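Local coordinates for protein dITP/XTP pyrophosphatase (Mycobacteroides abscessus, PDB 6WWD) that probably hydrolyses non-canonical purine nucleoside triphosphates such as XTP, dITP and ITP to their monophosphates, clearing them from the nucleotide pool, at residues D[78-83]-D[106-111]. Numbering follows the deposited sequence.
Sequences DALNWM and LAQLSD
One methyl of Leu109, CD2, rests against both Ala79 and Leu80. The fit is close: Leu109 CD2 lies 3.8 Å from Leu80 CD2 and 4.0 Å from Ala79 CB. The two leucine side chains meet at a slant, methyl against methyl. In Leu109, CG sits opposite the carbonyl carbon (chi1 -56°), and this turns the branch toward the loop although the CB bond itself does not aim there. Val77 and Ile145 also touch Leu109, so the apolar patch continues onto the sheet. Leu80 uses its other methyl on Gln108: Leu80 CD1 is 3.7 Å from Gln108 OE1, with the two side chains roughly perpendicular. The amide is buried, but it is held at both ends. Trp91 NE1 of the same chain donates to Gln108 OE1, and Gln108 NE2 bonds to the backbone O of Trp91 of the second subunit. In this HAM1-family fold, the contact joins the turn between strands 67-77 and 84-85 to the C-terminal end of helix 98-108. Leu80 to Met83 form a type I' beta turn, closed by Met83 N to Leu80 O at 3.0 Å. Leu109 is the first residue to leave helical geometry, and its carbonyl accepts a bond from Arg117. Across the two segments the apolar contact stops at these side chains. Trp82, in the turn, is exposed, and so are Ser110 and Asp111 beyond the helix. No hydrogen bond links the two segments. Several polar ties run to the second subunit: Asn81 ND2 bonds to Asn81 O of that chain, and its Arg90 reaches the carbonyls of Ala107 and Gln108.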
loop_
_atom_site.group_PDB
_atom_site.type_symbol
_atom_site.label_atom_id
_atom_site.label_comp_id
_atom_site.label_asym_id
_atom_site.label_seq_id
_atom_site.Cartn_x
_atom_site.Cartn_y
_atom_site.Cartn_z
ATOM N N ASP D 78 8.145 3.394 8.547
ATOM C CA ASP D 78 7.628 4.138 7.400
ATOM C C ASP D 78 8.658 4.235 6.278
ATOM O O ASP D 78 8.360 3.951 5.105
ATOM C CB ASP D 78 7.190 5.539 7.839
ATOM C CG ASP D 78 6.090 5.512 8.893
ATOM O OD1 ASP D 78 5.786 4.427 9.435
ATOM O OD2 ASP D 78 5.523 6.582 9.197
ATOM N N ALA D 79 9.887 4.629 6.620
ATOM C CA ALA D 79 10.924 4.847 5.614
ATOM C C ALA D 79 11.321 3.576 4.872
ATOM O O ALA D 79 11.967 3.665 3.815
ATOM C CB ALA D 79 12.168 5.461 6.279
ATOM N N LEU D 80 10.980 2.398 5.405
ATOM C CA LEU D 80 11.248 1.121 4.752
ATOM C C LEU D 80 9.973 0.507 4.181
ATOM O O LEU D 80 9.869 -0.722 4.042
ATOM C CB LEU D 80 11.912 0.138 5.721
ATOM C CG LEU D 80 13.220 0.537 6.431
ATOM C CD1 LEU D 80 13.762 -0.616 7.292
ATOM C CD2 LEU D 80 14.318 1.061 5.489
ATOM N N ASN D 81 9.001 1.354 3.848
ATOM C CA ASN D 81 7.701 0.910 3.332
ATOM C C ASN D 81 7.080 -0.147 4.242
ATOM O O ASN D 81 6.480 -1.123 3.782
ATOM C CB ASN D 81 7.801 0.390 1.900
ATOM C CG ASN D 81 6.515 0.604 1.123
ATOM O OD1 ASN D 81 5.836 1.608 1.306
ATOM N ND2 ASN D 81 6.176 -0.342 0.259
ATOM N N TRP D 82 7.228 0.071 5.547
ATOM C CA TRP D 82 6.644 -0.713 6.629
ATOM C C TRP D 82 7.305 -2.072 6.814
ATOM O O TRP D 82 6.814 -2.885 7.601
ATOM C CB TRP D 82 5.119 -0.809 6.467
ATOM C CG TRP D 82 4.568 0.559 6.808
ATOM C CD1 TRP D 82 4.396 1.075 8.062
ATOM C CD2 TRP D 82 4.232 1.611 5.898
ATOM N NE1 TRP D 82 3.935 2.364 7.994
ATOM C CE2 TRP D 82 3.821 2.719 6.676
ATOM C CE3 TRP D 82 4.191 1.709 4.504
ATOM C CZ2 TRP D 82 3.397 3.916 6.109
ATOM C CZ3 TRP D 82 3.788 2.911 3.937
ATOM C CH2 TRP D 82 3.389 3.995 4.740
ATOM N N MET D 83 8.450 -2.313 6.171
ATOM C CA MET D 83 9.378 -3.334 6.638
ATOM C C MET D 83 10.104 -2.786 7.880
ATOM O O MET D 83 10.002 -1.604 8.186
ATOM C CB MET D 83 10.351 -3.716 5.517
ATOM C CG MET D 83 9.670 -4.220 4.222
ATOM S SD MET D 83 8.589 -5.649 4.519
ATOM C CE MET D 83 9.833 -6.939 4.700
ATOM N N LEU D 106 19.479 0.830 12.089
ATOM C CA LEU D 106 20.069 2.151 12.309
ATOM C C LEU D 106 20.905 2.594 11.124
ATOM O O LEU D 106 20.823 3.751 10.695
ATOM C CB LEU D 106 20.947 2.166 13.561
ATOM C CG LEU D 106 20.292 2.115 14.933
ATOM C CD1 LEU D 106 21.370 2.270 16.005
ATOM C CD2 LEU D 106 19.253 3.222 15.025
ATOM N N ALA D 107 21.762 1.698 10.619
ATOM C CA ALA D 107 22.632 2.058 9.505
ATOM C C ALA D 107 21.818 2.366 8.260
ATOM O O ALA D 107 22.146 3.294 7.511
ATOM C CB ALA D 107 23.640 0.944 9.223
ATOM N N GLN D 108 20.761 1.584 8.012
ATOM C CA GLN D 108 19.912 1.844 6.851
ATOM C C GLN D 108 19.291 3.232 6.931
ATOM O O GLN D 108 19.185 3.931 5.915
ATOM C CB GLN D 108 18.816 0.772 6.728
ATOM C CG GLN D 108 19.308 -0.608 6.252
ATOM C CD GLN D 108 18.201 -1.644 6.215
ATOM O OE1 GLN D 108 17.348 -1.674 7.088
ATOM N NE2 GLN D 108 18.209 -2.489 5.197
ATOM N N LEU D 109 18.933 3.669 8.139
ATOM C CA LEU D 109 18.238 4.927 8.355
ATOM C C LEU D 109 19.169 6.077 8.764
ATOM O O LEU D 109 18.683 7.149 9.123
ATOM C CB LEU D 109 17.165 4.720 9.428
ATOM C CG LEU D 109 16.106 3.627 9.238
ATOM C CD1 LEU D 109 15.147 3.676 10.426
ATOM C CD2 LEU D 109 15.335 3.764 7.945
ATOM N N SER D 110 20.488 5.911 8.648
ATOM C CA SER D 110 21.392 6.809 9.358
ATOM C C SER D 110 21.275 8.258 8.918
ATOM O O SER D 110 21.670 9.155 9.673
ATOM C CB SER D 110 22.840 6.353 9.195
ATOM O OG SER D 110 23.256 6.550 7.865
ATOM N N ASP D 111 20.742 8.530 7.736
ATOM C CA ASP D 111 20.666 9.909 7.282
ATOM C C ASP D 111 19.244 10.462 7.257
ATOM O O ASP D 111 19.027 11.569 6.751
ATOM C CB ASP D 111 21.339 10.028 5.915
ATOM C CG ASP D 111 22.820 9.667 5.978
ATOM O OD1 ASP D 111 23.511 10.224 6.860
ATOM O OD2 ASP D 111 23.296 8.851 5.154
#